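Local structure of serine protease MT3772 (Mycobacterium tuberculosis, 3K6Y) at residues V45-L50 with V70-H75; V83-G88 with A106-P111; A176-G181 with G196-A201; H75-S80 with V97-S102; F63-D68 with G219-I224. The protein probably cleaves proteins as a membrane-associated serine endopeptidase, of which this chain is the protease domain, and probably helps the bacterium resist acid and oxidative stress. One frame throughout, in Å; residues are numbered along the deposited sequence.

Contact 1: residues V45-L50 with V70-H75; sequences VKIRSL and VMTNAH
V45 and I47 project into the six-stranded N-terminal barrel of this chymotrypsin-like domain and meet V70 and T72, which point back at them. The local axes of 45-50 and 70-72 come no closer than 9.4 Å and run at 66° to each other. No hydrogen bond joins the two segments, and strand 56-66 lies between their strands in the sheet. The geometry is therefore that of two barrel strands facing each other through side chains. V45 and V70 approach tip to tip: CG2 of V45 lies 3.8 Å from CG1 of V70, and its next neighbour is the other methyl, CG2 of V70. The V70 branch involved stands opposite its own backbone N (chi1 166°), which carries it inward far enough to meet I47 as well, at 4.2 Å between V70 CG1 and I47 CD1. I47 is extended along its outer bond (chi2 -173°), and the terminal methyl makes all of its cross-segment contacts. It meets T72 head-on, near CB and both branches. All four residues are buried, and the one hydroxyl among them, T72 OG1, is satisfied by a hydrogen bond to the backbone oxygen of T61. A few residues on, H75 is the predicted proton acceptor of the active site. Packing is tightest where I47 CD1 presses on T72 CB, at 3.5 Å, shorter than a usual carbon-carbon contact.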
# COMPACT_ATOMS: atom_id res chain seq x y z
N VAL A 45 -7.85 19.85 -11.65
CA VAL A 45 -8.02 18.77 -12.60
C VAL A 45 -8.87 17.65 -12.02
O VAL A 45 -8.96 17.49 -10.80
CB VAL A 45 -6.64 18.22 -13.07
CG1 VAL A 45 -5.84 19.30 -13.77
CG2 VAL A 45 -5.81 17.65 -11.89
N LYS A 46 -9.49 16.87 -12.90
CA LYS A 46 -10.27 15.72 -12.46
C LYS A 46 -9.36 14.50 -12.51
O LYS A 46 -8.55 14.36 -13.42
CB LYS A 46 -11.47 15.56 -13.39
CG LYS A 46 -12.38 14.40 -12.97
CD LYS A 46 -13.47 14.06 -13.98
CE LYS A 46 -13.85 12.60 -13.79
NZ LYS A 46 -14.78 12.10 -14.85
N ILE A 47 -9.49 13.64 -11.50
CA ILE A 47 -8.69 12.41 -11.46
C ILE A 47 -9.65 11.22 -11.53
O ILE A 47 -10.63 11.17 -10.83
CB ILE A 47 -7.84 12.35 -10.19
CG1 ILE A 47 -7.01 13.66 -10.17
CG2 ILE A 47 -6.94 11.12 -10.21
CD1 ILE A 47 -5.96 13.81 -9.14
N ARG A 48 -9.34 10.30 -12.42
CA ARG A 48 -10.11 9.05 -12.52
C ARG A 48 -9.13 7.90 -12.39
O ARG A 48 -8.18 7.79 -13.17
CB ARG A 48 -10.83 8.97 -13.86
CG ARG A 48 -11.73 7.78 -14.02
CD ARG A 48 -12.56 7.97 -15.29
NE ARG A 48 -13.19 6.72 -15.70
CZ ARG A 48 -14.49 6.49 -15.67
NH1 ARG A 48 -15.33 7.44 -15.28
NH2 ARG A 48 -14.95 5.30 -16.06
N SER A 49 -9.40 7.01 -11.44
CA SER A 49 -8.49 5.90 -11.13
C SER A 49 -9.23 4.59 -11.25
O SER A 49 -10.25 4.38 -10.57
CB SER A 49 -7.90 6.07 -9.74
OG SER A 49 -7.26 7.35 -9.61
N LEU A 50 -8.75 3.71 -12.11
CA LEU A 50 -9.34 2.37 -12.25
C LEU A 50 -8.79 1.53 -11.13
O LEU A 50 -7.57 1.44 -10.95
CB LEU A 50 -8.96 1.76 -13.60
CG LEU A 50 -9.28 2.63 -14.82
CD1 LEU A 50 -8.89 1.89 -16.08
CD2 LEU A 50 -10.75 3.04 -14.84
N VAL A 70 0.90 17.09 -10.15
CA VAL A 70 -0.43 17.29 -9.60
C VAL A 70 -0.49 16.70 -8.18
O VAL A 70 -0.01 15.58 -7.95
CB VAL A 70 -1.46 16.60 -10.50
CG1 VAL A 70 -2.83 16.46 -9.82
CG2 VAL A 70 -1.62 17.39 -11.78
N MET A 71 -1.07 17.45 -7.24
CA MET A 71 -1.30 16.93 -5.90
C MET A 71 -2.78 16.50 -5.79
O MET A 71 -3.69 17.18 -6.33
CB MET A 71 -0.98 17.99 -4.83
CG MET A 71 -1.22 17.46 -3.42
SD MET A 71 -0.59 18.57 -2.14
CE MET A 71 1.19 18.33 -2.25
N THR A 72 -3.00 15.41 -5.06
CA THR A 72 -4.34 14.94 -4.72
C THR A 72 -4.24 14.22 -3.37
O THR A 72 -3.16 14.19 -2.77
CB THR A 72 -4.93 14.04 -5.83
OG1 THR A 72 -6.30 13.73 -5.54
CG2 THR A 72 -4.15 12.73 -6.03
N ASN A 73 -5.35 13.66 -2.89
CA ASN A 73 -5.25 12.80 -1.71
C ASN A 73 -4.81 11.40 -2.08
O ASN A 73 -5.11 10.92 -3.18
CB ASN A 73 -6.59 12.71 -0.98
CG ASN A 73 -7.01 14.00 -0.30
OD1 ASN A 73 -8.13 14.46 -0.47
ND2 ASN A 73 -6.13 14.57 0.53
N ALA A 74 -4.14 10.73 -1.14
CA ALA A 74 -3.81 9.33 -1.37
C ALA A 74 -5.07 8.51 -1.60
O ALA A 74 -5.09 7.62 -2.45
CB ALA A 74 -3.01 8.77 -0.20
N HIS A 75 -6.15 8.80 -0.87
CA HIS A 75 -7.35 7.97 -1.01
C HIS A 75 -8.05 8.14 -2.34
O HIS A 75 -8.91 7.34 -2.69
CB HIS A 75 -8.32 8.18 0.16
CG HIS A 75 -9.06 9.49 0.13
ND1 HIS A 75 -8.75 10.55 0.95
CD2 HIS A 75 -10.15 9.88 -0.59
CE1 HIS A 75 -9.61 11.53 0.75
NE2 HIS A 75 -10.47 11.16 -0.19

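Contact 2: residues V83-G88 with A106-P111; sequences VTVYAG and AILAVP
V83, V85, L108 and V110 bring no flat group into the contact: no ring face or edge takes part, and methyl meets methyl throughout. The one aromatic ring of these segments, that of Y86, instead makes a cation-pi contact with K46. L108 holds the middle of the cluster through a single branch, CD1. That methyl lies 3.8 Å from V85 CG2 and 4.0 Å from V83 CG1, so it is shared by two valines from the same strand. V83 and L108 cross at about a right angle, whereas V85 meets L108 on a slant. V85 CG2 is shared in turn, since it also touches V110 CG2 at 4.0 Å. In V85 this methyl lies opposite the carbonyl carbon, with CG1 opposite the backbone N (chi1 164°), so CG2 is the branch turned to 106-111 and makes its close contacts. V110 reaches it with the equivalent methyl. The backbones come nearest at V85 and V110, where V85 CA and V110 CA are 7.6 Å apart, too far for main-chain pairing, and no hydrogen bond crosses. Further apolar neighbours extend the cluster: V83 touches I47, V85 touches V45, and V110 touches V70 and F92. All four touching residues are buried. Strands 82-87 and 105-109, separated in the sheet by strand 90-100, thus face each other inside the closed N-terminal barrel of the chymotrypsin fold.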
# COMPACT_ATOMS: atom_id res chain seq x y z
N VAL A 83 -4.24 5.65 -13.43
CA VAL A 83 -4.71 6.97 -13.02
C VAL A 83 -4.66 7.89 -14.23
O VAL A 83 -3.63 7.96 -14.90
CB VAL A 83 -3.84 7.54 -11.88
CG1 VAL A 83 -4.29 8.95 -11.48
CG2 VAL A 83 -3.83 6.62 -10.67
N THR A 84 -5.77 8.56 -14.51
CA THR A 84 -5.84 9.53 -15.60
C THR A 84 -6.20 10.89 -15.02
O THR A 84 -7.06 10.99 -14.13
CB THR A 84 -6.90 9.11 -16.64
OG1 THR A 84 -6.57 7.79 -17.12
CG2 THR A 84 -6.91 10.06 -17.83
N VAL A 85 -5.54 11.92 -15.52
CA VAL A 85 -5.82 13.29 -15.15
C VAL A 85 -6.53 13.97 -16.33
O VAL A 85 -6.09 13.84 -17.47
CB VAL A 85 -4.49 14.02 -14.82
CG1 VAL A 85 -4.66 15.53 -14.80
CG2 VAL A 85 -3.92 13.47 -13.50
N TYR A 86 -7.62 14.69 -16.05
CA TYR A 86 -8.33 15.40 -17.12
C TYR A 86 -8.18 16.89 -16.90
O TYR A 86 -8.49 17.40 -15.82
CB TYR A 86 -9.81 15.06 -17.13
CG TYR A 86 -10.04 13.61 -17.42
CD1 TYR A 86 -9.97 12.67 -16.39
CD2 TYR A 86 -10.32 13.16 -18.71
CE1 TYR A 86 -10.16 11.33 -16.62
CE2 TYR A 86 -10.53 11.79 -18.95
CZ TYR A 86 -10.43 10.89 -17.88
OH TYR A 86 -10.63 9.54 -18.07
N ALA A 87 -7.69 17.57 -17.94
CA ALA A 87 -7.60 19.03 -17.91
C ALA A 87 -8.12 19.53 -19.24
O ALA A 87 -7.75 19.00 -20.28
CB ALA A 87 -6.15 19.47 -17.71
N GLY A 88 -8.96 20.56 -19.21
CA GLY A 88 -9.54 21.10 -20.44
C GLY A 88 -10.22 20.03 -21.28
O GLY A 88 -10.11 20.04 -22.51
N ALA A 106 -1.03 12.27 -2.40
CA ALA A 106 -0.28 11.67 -3.50
C ALA A 106 0.16 12.77 -4.44
O ALA A 106 -0.53 13.78 -4.60
CB ALA A 106 -1.13 10.62 -4.26
N ILE A 107 1.32 12.56 -5.06
CA ILE A 107 1.77 13.45 -6.13
C ILE A 107 1.87 12.62 -7.40
O ILE A 107 2.42 11.50 -7.39
CB ILE A 107 3.14 14.12 -5.81
CG1 ILE A 107 2.99 15.01 -4.56
CG2 ILE A 107 3.64 14.94 -7.02
CD1 ILE A 107 4.30 15.65 -4.06
N LEU A 108 1.30 13.19 -8.46
CA LEU A 108 1.29 12.56 -9.77
C LEU A 108 2.22 13.27 -10.70
O LEU A 108 2.21 14.51 -10.77
CB LEU A 108 -0.13 12.62 -10.36
CG LEU A 108 -1.25 12.13 -9.45
CD1 LEU A 108 -2.58 12.29 -10.15
CD2 LEU A 108 -1.09 10.69 -9.02
N ALA A 109 2.99 12.48 -11.45
CA ALA A 109 3.76 13.00 -12.59
C ALA A 109 2.88 12.92 -13.83
O ALA A 109 2.35 11.85 -14.16
CB ALA A 109 5.05 12.20 -12.79
N VAL A 110 2.71 14.05 -14.51
CA VAL A 110 1.75 14.15 -15.62
C VAL A 110 2.43 14.88 -16.77
O VAL A 110 2.36 16.11 -16.88
CB VAL A 110 0.48 14.91 -15.21
CG1 VAL A 110 -0.61 14.77 -16.28
CG2 VAL A 110 -0.05 14.39 -13.85
N PRO A 111 3.17 14.14 -17.60
CA PRO A 111 3.90 14.77 -18.70
C PRO A 111 3.02 15.59 -19.63
O PRO A 111 1.91 15.17 -19.98
CB PRO A 111 4.49 13.58 -19.46
CG PRO A 111 4.64 12.53 -18.44
CD PRO A 111 3.50 12.71 -17.48

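Contact 3: residues A176-G181 with G196-A201; sequences ADVEQG and GVVFGA
Through V178 and V198 this contact joins the loop leading to the predicted active-site serine, S183, with strand 194-201 of the second barrel. In trypsin-like relatives the corresponding segments form walls of the S1 specificity pocket, and the placement here is consistent with that role. V178 leans toward the strand and accounts for every contact from the loop. Its CG1, opposite the backbone N (chi1 177°), meets CG1 of V198 tip to tip at 3.8 Å. V198 holds nearly the same rotamer (chi1 178°), so equivalent branches of the two valines face one another. Beyond that, V178 CG1 comes to 4.2 Å from the carbonyl oxygen of G200, and V178 CB to 4.4 Å from A201 CB. The backbones are closest between V178 and A201, with CA atoms 6.1 Å apart, yet no hydrogen bond links the segments. A classic beta bulge interrupts the strand at F199 and G200, both opposite F210. F199 points away from the loop and touches N73 and H75. Its carbonyl oxygen also makes a weak hydrogen bond with S183 OG, which places the bulge beside the predicted catalytic residues. Between loop and strand the contact itself is almost wholly apolar, dispersion between methyl groups with one carbonyl oxygen alongside. Without a hydrogen bond across it, the contact depends on the fit of these methyls rather than on any directional or charged pairing.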
# COMPACT_ATOMS: atom_id res chain seq x y z
N ALA A 176 -19.03 24.33 4.94
CA ALA A 176 -19.25 24.10 3.51
C ALA A 176 -20.01 22.81 3.32
O ALA A 176 -20.01 21.95 4.20
CB ALA A 176 -17.91 23.99 2.77
N ASP A 177 -20.61 22.65 2.15
CA ASP A 177 -21.20 21.38 1.74
C ASP A 177 -20.22 20.67 0.81
O ASP A 177 -20.32 20.82 -0.41
CB ASP A 177 -22.54 21.60 1.04
CG ASP A 177 -23.21 20.29 0.64
N VAL A 178 -19.30 19.91 1.40
CA VAL A 178 -18.30 19.16 0.61
C VAL A 178 -18.98 17.92 0.04
O VAL A 178 -19.75 17.23 0.74
CB VAL A 178 -17.07 18.79 1.47
CG1 VAL A 178 -16.05 17.95 0.66
CG2 VAL A 178 -16.40 20.05 2.01
N GLU A 179 -18.73 17.64 -1.23
CA GLU A 179 -19.42 16.56 -1.94
C GLU A 179 -18.43 15.48 -2.33
O GLU A 179 -17.24 15.75 -2.52
CB GLU A 179 -20.09 17.09 -3.20
CG GLU A 179 -21.19 18.14 -2.96
CD GLU A 179 -21.79 18.64 -4.26
OE1 GLU A 179 -22.48 17.83 -4.92
OE2 GLU A 179 -21.59 19.83 -4.60
N GLN A 180 -18.92 14.26 -2.50
CA GLN A 180 -18.12 13.17 -3.01
C GLN A 180 -17.60 13.57 -4.37
O GLN A 180 -18.37 13.97 -5.26
CB GLN A 180 -18.94 11.89 -3.14
CG GLN A 180 -19.35 11.28 -1.81
CD GLN A 180 -20.06 9.95 -2.01
OE1 GLN A 180 -20.66 9.70 -3.05
NE2 GLN A 180 -19.98 9.09 -1.00
N GLY A 181 -16.28 13.46 -4.53
CA GLY A 181 -15.59 13.89 -5.74
C GLY A 181 -14.76 15.13 -5.52
O GLY A 181 -13.85 15.41 -6.31
N GLY A 196 -5.04 24.71 1.37
CA GLY A 196 -4.93 23.31 1.75
C GLY A 196 -5.66 22.42 0.78
O GLY A 196 -6.12 22.88 -0.27
N VAL A 197 -5.73 21.14 1.14
CA VAL A 197 -6.29 20.10 0.29
C VAL A 197 -7.54 19.53 0.97
O VAL A 197 -7.47 19.00 2.06
CB VAL A 197 -5.26 18.96 0.06
CG1 VAL A 197 -5.83 17.93 -0.92
CG2 VAL A 197 -3.95 19.53 -0.44
N VAL A 198 -8.68 19.69 0.30
CA VAL A 198 -9.96 19.24 0.84
C VAL A 198 -9.96 17.71 0.84
O VAL A 198 -9.68 17.12 -0.19
CB VAL A 198 -11.10 19.76 -0.07
CG1 VAL A 198 -12.46 19.27 0.45
CG2 VAL A 198 -11.07 21.29 -0.14
N PHE A 199 -10.30 17.07 1.96
CA PHE A 199 -10.24 15.61 2.02
C PHE A 199 -11.46 14.93 2.60
O PHE A 199 -11.64 13.73 2.42
CB PHE A 199 -8.96 15.11 2.72
CG PHE A 199 -8.96 15.26 4.21
CD1 PHE A 199 -8.53 16.42 4.82
CD2 PHE A 199 -9.35 14.19 5.03
CE1 PHE A 199 -8.49 16.55 6.22
CE2 PHE A 199 -9.34 14.32 6.44
CZ PHE A 199 -8.90 15.49 7.02
N GLY A 200 -12.30 15.67 3.31
CA GLY A 200 -13.39 15.00 3.99
C GLY A 200 -14.47 15.90 4.47
O GLY A 200 -14.40 17.12 4.38
N ALA A 201 -15.50 15.25 5.00
CA ALA A 201 -16.66 15.95 5.55
C ALA A 201 -16.99 15.34 6.91
O ALA A 201 -16.65 14.19 7.19
CB ALA A 201 -17.83 15.82 4.59

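Contact 4: residues H75-S80 with V97-S102; sequences HVVAGS and VSYDPS
Unusually for an apolar contact, the phenol oxygen of Y99 sits against a methyl: Y99 OH lies 3.3 Å from A78 CB, with A78 CA next at 3.6 Å. This closeness is not a hydrogen bond. The hydroxyl has its polar partner outside the two segments, in the OH of Y161. V77 meets the same tyrosine farther back on the ring. Its CG2 lies at the ring's edge, near the ring plane, 3.8 Å from CE1, and the two side chains slide past each other in opposite directions. Y99 reaches this far because CG lies opposite its backbone N (chi1 -180°), which extends the ring from strand 97-100 toward the loop. The loop surface it touches is shaped by a type II turn from V77 to S80, with G79 at the third position where phi is positive (81°). The V77 carbonyl oxygen is gripped twice, by S80 N at 3.0 Å and by S80 OG at 2.7 Å, so one residue closes the turn with both main and side chain. On the strand side, D100 OD1 accepts from S102 N at 2.9 Å, an Asx turn that ends the strand, and also from V103 N just ahead of D104. H75, just before the turn, hydrogen-bonds D104 through ND1 and S183 through NE2. The tyrosine thus packs on the segment following the histidine, near the predicted Ser-His-Asp triad of this chymotrypsin-like protease.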
# COMPACT_ATOMS: atom_id res chain seq x y z
N HIS A 75 -6.15 8.80 -0.87
CA HIS A 75 -7.35 7.97 -1.01
C HIS A 75 -8.05 8.14 -2.34
O HIS A 75 -8.91 7.34 -2.69
CB HIS A 75 -8.32 8.18 0.16
CG HIS A 75 -9.06 9.49 0.13
ND1 HIS A 75 -8.75 10.55 0.95
CD2 HIS A 75 -10.15 9.88 -0.59
CE1 HIS A 75 -9.61 11.53 0.75
NE2 HIS A 75 -10.47 11.16 -0.19
N VAL A 76 -7.67 9.15 -3.13
CA VAL A 76 -8.23 9.29 -4.47
C VAL A 76 -7.64 8.25 -5.44
O VAL A 76 -8.28 7.93 -6.44
CB VAL A 76 -8.05 10.74 -4.96
CG1 VAL A 76 -8.32 10.94 -6.43
CG2 VAL A 76 -8.94 11.64 -4.14
N VAL A 77 -6.45 7.72 -5.12
CA VAL A 77 -5.81 6.73 -5.98
C VAL A 77 -5.55 5.40 -5.28
O VAL A 77 -5.04 4.47 -5.91
CB VAL A 77 -4.46 7.29 -6.58
CG1 VAL A 77 -4.72 8.53 -7.42
CG2 VAL A 77 -3.42 7.58 -5.49
N ALA A 78 -5.93 5.28 -4.00
CA ALA A 78 -5.62 4.08 -3.21
C ALA A 78 -6.19 2.83 -3.85
O ALA A 78 -7.37 2.78 -4.17
CB ALA A 78 -6.17 4.24 -1.82
N GLY A 79 -5.35 1.82 -4.02
CA GLY A 79 -5.77 0.54 -4.56
C GLY A 79 -5.89 0.48 -6.07
O GLY A 79 -6.19 -0.56 -6.61
N SER A 80 -5.65 1.61 -6.75
CA SER A 80 -5.83 1.66 -8.18
C SER A 80 -4.65 1.11 -8.94
O SER A 80 -3.54 0.99 -8.40
CB SER A 80 -6.05 3.11 -8.63
OG SER A 80 -4.88 3.91 -8.50
N VAL A 97 4.01 9.11 -8.17
CA VAL A 97 5.42 9.14 -7.81
C VAL A 97 5.67 9.39 -6.34
O VAL A 97 6.79 9.19 -5.86
CB VAL A 97 6.23 10.15 -8.68
CG1 VAL A 97 6.15 9.75 -10.14
CG2 VAL A 97 5.77 11.59 -8.47
N SER A 98 4.63 9.80 -5.61
CA SER A 98 4.70 9.90 -4.15
C SER A 98 3.31 9.55 -3.64
O SER A 98 2.31 9.95 -4.21
CB SER A 98 5.12 11.31 -3.72
OG SER A 98 5.15 11.44 -2.32
N TYR A 99 3.28 8.80 -2.55
CA TYR A 99 2.04 8.28 -2.01
C TYR A 99 2.24 8.14 -0.51
O TYR A 99 3.10 7.37 -0.06
CB TYR A 99 1.69 6.94 -2.67
CG TYR A 99 0.40 6.33 -2.17
CD1 TYR A 99 -0.83 6.63 -2.75
CD2 TYR A 99 0.42 5.42 -1.12
CE1 TYR A 99 -2.00 6.05 -2.28
CE2 TYR A 99 -0.74 4.85 -0.64
CZ TYR A 99 -1.94 5.18 -1.22
OH TYR A 99 -3.09 4.60 -0.75
N ASP A 100 1.44 8.87 0.27
CA ASP A 100 1.58 8.88 1.73
C ASP A 100 0.19 8.72 2.34
O ASP A 100 -0.61 9.65 2.37
CB ASP A 100 2.23 10.19 2.20
CG ASP A 100 2.51 10.21 3.69
OD1 ASP A 100 1.75 9.57 4.45
OD2 ASP A 100 3.47 10.90 4.09
N PRO A 101 -0.13 7.52 2.82
CA PRO A 101 -1.46 7.23 3.35
C PRO A 101 -1.66 7.73 4.77
O PRO A 101 -2.78 7.63 5.28
CB PRO A 101 -1.50 5.71 3.30
CG PRO A 101 -0.11 5.29 3.55
CD PRO A 101 0.74 6.32 2.82
N SER A 102 -0.60 8.23 5.40
CA SER A 102 -0.69 8.77 6.76
C SER A 102 -1.13 10.22 6.67
O SER A 102 -2.12 10.61 7.29
CB SER A 102 0.65 8.66 7.49
OG SER A 102 1.06 7.30 7.61

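Contact 5: residues F63-D68 with G219-I224; sequences FVISPD and GQLAKI
I65 lays its terminal methyl over the ends of two side chains from the turn at 219-224. Its CD1 lies 3.7 Å from CD1 of I224 and 3.8 Å from CD2 of L221. I65 and I224 slide past each other in opposite directions, whereas L221 comes across I65 at a slant. The rotamer of I65 accounts for the reach: CG1 occupies the crowded position between backbone N and carbonyl carbon (chi1 51°), while the outer bond is extended (chi2 166°), sending CD1 out to both partners. I224 answers with an equally extended chain (chi2 173°), and its CD1 is shared, because S66 CB also touches it at 3.7 Å. L221 starts in a different direction, and it is the end of its side chain that turns in to make the contact. I65 and S66 can both point at the same partner because the chain turns a corner at residue 65. On the other side, 219-222 have helical backbone angles, and three bonds of the i to i+3 kind wind the segment, among them K223 N to Q220 O and I224 N to L221 O, each 3.0 Å. No hydrogen bond crosses between the segments, and none of the four touching residues is fully buried. Near the surface and away from the annotated sites, this apolar patch joins the corner of strand 56-66 to the turn that follows helix 214-218. Strand 69-72 borders it, with M71 touching I65 and L221 and R69 NE bonded to I224 O.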
# COMPACT_ATOMS: atom_id res chain seq x y z
N PHE A 63 -4.78 19.23 -8.18
CA PHE A 63 -4.43 20.54 -8.69
C PHE A 63 -2.94 20.58 -9.02
O PHE A 63 -2.14 19.84 -8.44
CB PHE A 63 -4.85 21.68 -7.73
CG PHE A 63 -4.27 21.56 -6.35
CD1 PHE A 63 -3.13 22.28 -5.98
CD2 PHE A 63 -4.84 20.69 -5.42
CE1 PHE A 63 -2.58 22.13 -4.71
CE2 PHE A 63 -4.29 20.53 -4.16
CZ PHE A 63 -3.17 21.26 -3.79
N VAL A 64 -2.60 21.45 -9.96
CA VAL A 64 -1.22 21.56 -10.41
C VAL A 64 -0.39 22.29 -9.35
O VAL A 64 -0.71 23.41 -8.95
CB VAL A 64 -1.14 22.28 -11.76
CG1 VAL A 64 0.29 22.31 -12.25
CG2 VAL A 64 -2.05 21.62 -12.78
N ILE A 65 0.68 21.63 -8.90
CA ILE A 65 1.58 22.23 -7.90
C ILE A 65 2.91 22.71 -8.49
O ILE A 65 3.61 23.50 -7.85
CB ILE A 65 1.84 21.26 -6.73
CG1 ILE A 65 2.29 19.87 -7.22
CG2 ILE A 65 0.61 21.20 -5.83
CD1 ILE A 65 2.87 18.98 -6.13
N SER A 66 3.25 22.23 -9.67
CA SER A 66 4.48 22.62 -10.36
C SER A 66 4.25 22.07 -11.78
O SER A 66 3.43 21.18 -11.98
CB SER A 66 5.68 21.97 -9.67
OG SER A 66 6.91 22.54 -10.10
N PRO A 67 4.98 22.57 -12.80
CA PRO A 67 4.71 22.00 -14.14
C PRO A 67 4.75 20.46 -14.16
O PRO A 67 5.68 19.86 -13.59
CB PRO A 67 5.80 22.64 -15.01
CG PRO A 67 5.99 24.01 -14.33
CD PRO A 67 5.93 23.71 -12.84
N ASP A 68 3.74 19.85 -14.76
CA ASP A 68 3.71 18.39 -14.88
C ASP A 68 3.64 17.66 -13.54
O ASP A 68 3.96 16.46 -13.48
CB ASP A 68 4.84 17.86 -15.76
CG ASP A 68 4.73 18.31 -17.19
OD1 ASP A 68 3.78 19.02 -17.56
OD2 ASP A 68 5.61 17.88 -17.96
N GLY A 219 5.60 18.91 3.47
CA GLY A 219 6.64 17.90 3.53
C GLY A 219 6.61 16.96 2.34
O GLY A 219 7.65 16.44 1.93
N GLN A 220 5.43 16.77 1.75
CA GLN A 220 5.31 15.87 0.59
C GLN A 220 6.11 16.39 -0.60
O GLN A 220 6.57 15.61 -1.43
CB GLN A 220 3.84 15.69 0.18
CG GLN A 220 2.96 15.20 1.33
CD GLN A 220 3.41 13.85 1.83
OE1 GLN A 220 3.68 12.94 1.05
NE2 GLN A 220 3.47 13.71 3.15
N LEU A 221 6.29 17.71 -0.65
CA LEU A 221 6.98 18.31 -1.78
C LEU A 221 8.44 17.93 -1.87
O LEU A 221 9.02 18.06 -2.94
CB LEU A 221 6.83 19.81 -1.71
CG LEU A 221 5.39 20.29 -1.69
CD1 LEU A 221 5.33 21.79 -1.40
CD2 LEU A 221 4.64 19.95 -2.96
N ALA A 222 9.03 17.46 -0.76
CA ALA A 222 10.39 16.93 -0.83
C ALA A 222 10.58 15.79 -1.81
O ALA A 222 11.71 15.54 -2.23
CB ALA A 222 10.91 16.52 0.55
N LYS A 223 9.48 15.12 -2.19
CA LYS A 223 9.55 14.01 -3.13
C LYS A 223 9.05 14.41 -4.49
O LYS A 223 8.86 13.55 -5.32
CB LYS A 223 8.76 12.79 -2.63
CG LYS A 223 9.14 11.49 -3.34
CD LYS A 223 8.81 10.26 -2.50
CE LYS A 223 9.05 8.99 -3.31
NZ LYS A 223 8.81 7.76 -2.47
N ILE A 224 8.89 15.72 -4.76
CA ILE A 224 8.29 16.13 -6.04
C ILE A 224 9.18 15.76 -7.23
O ILE A 224 8.70 15.63 -8.35
CB ILE A 224 7.95 17.63 -6.06
CG1 ILE A 224 6.96 17.95 -7.18
CG2 ILE A 224 9.23 18.51 -6.13
CD1 ILE A 224 6.45 19.40 -7.11

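Overall arrangement
Contacts 1, 2, 4 and 5 all reach the N-terminal barrel, whereas contact 3 belongs to the second. Contacts 1 and 2, with centres about 7 Å apart, build one apolar interior, and probable backbone bonds pair their neighbouring strands, V70 O with L108 N and K46 O with Y86 N. Contact 4 continues from contact 1 through the shared H75, their centres about 9 Å apart. Contact 3, about 13 Å from contact 1, brings the second barrel up to N73 and H75, as expected where a chymotrypsin-like active site lies between barrels. Along the chain, contact 1 closes before contacts 2, 3 and 4 open, while 63-68 with 219-224 spans those three and ties the chain's later part back to the first barrel.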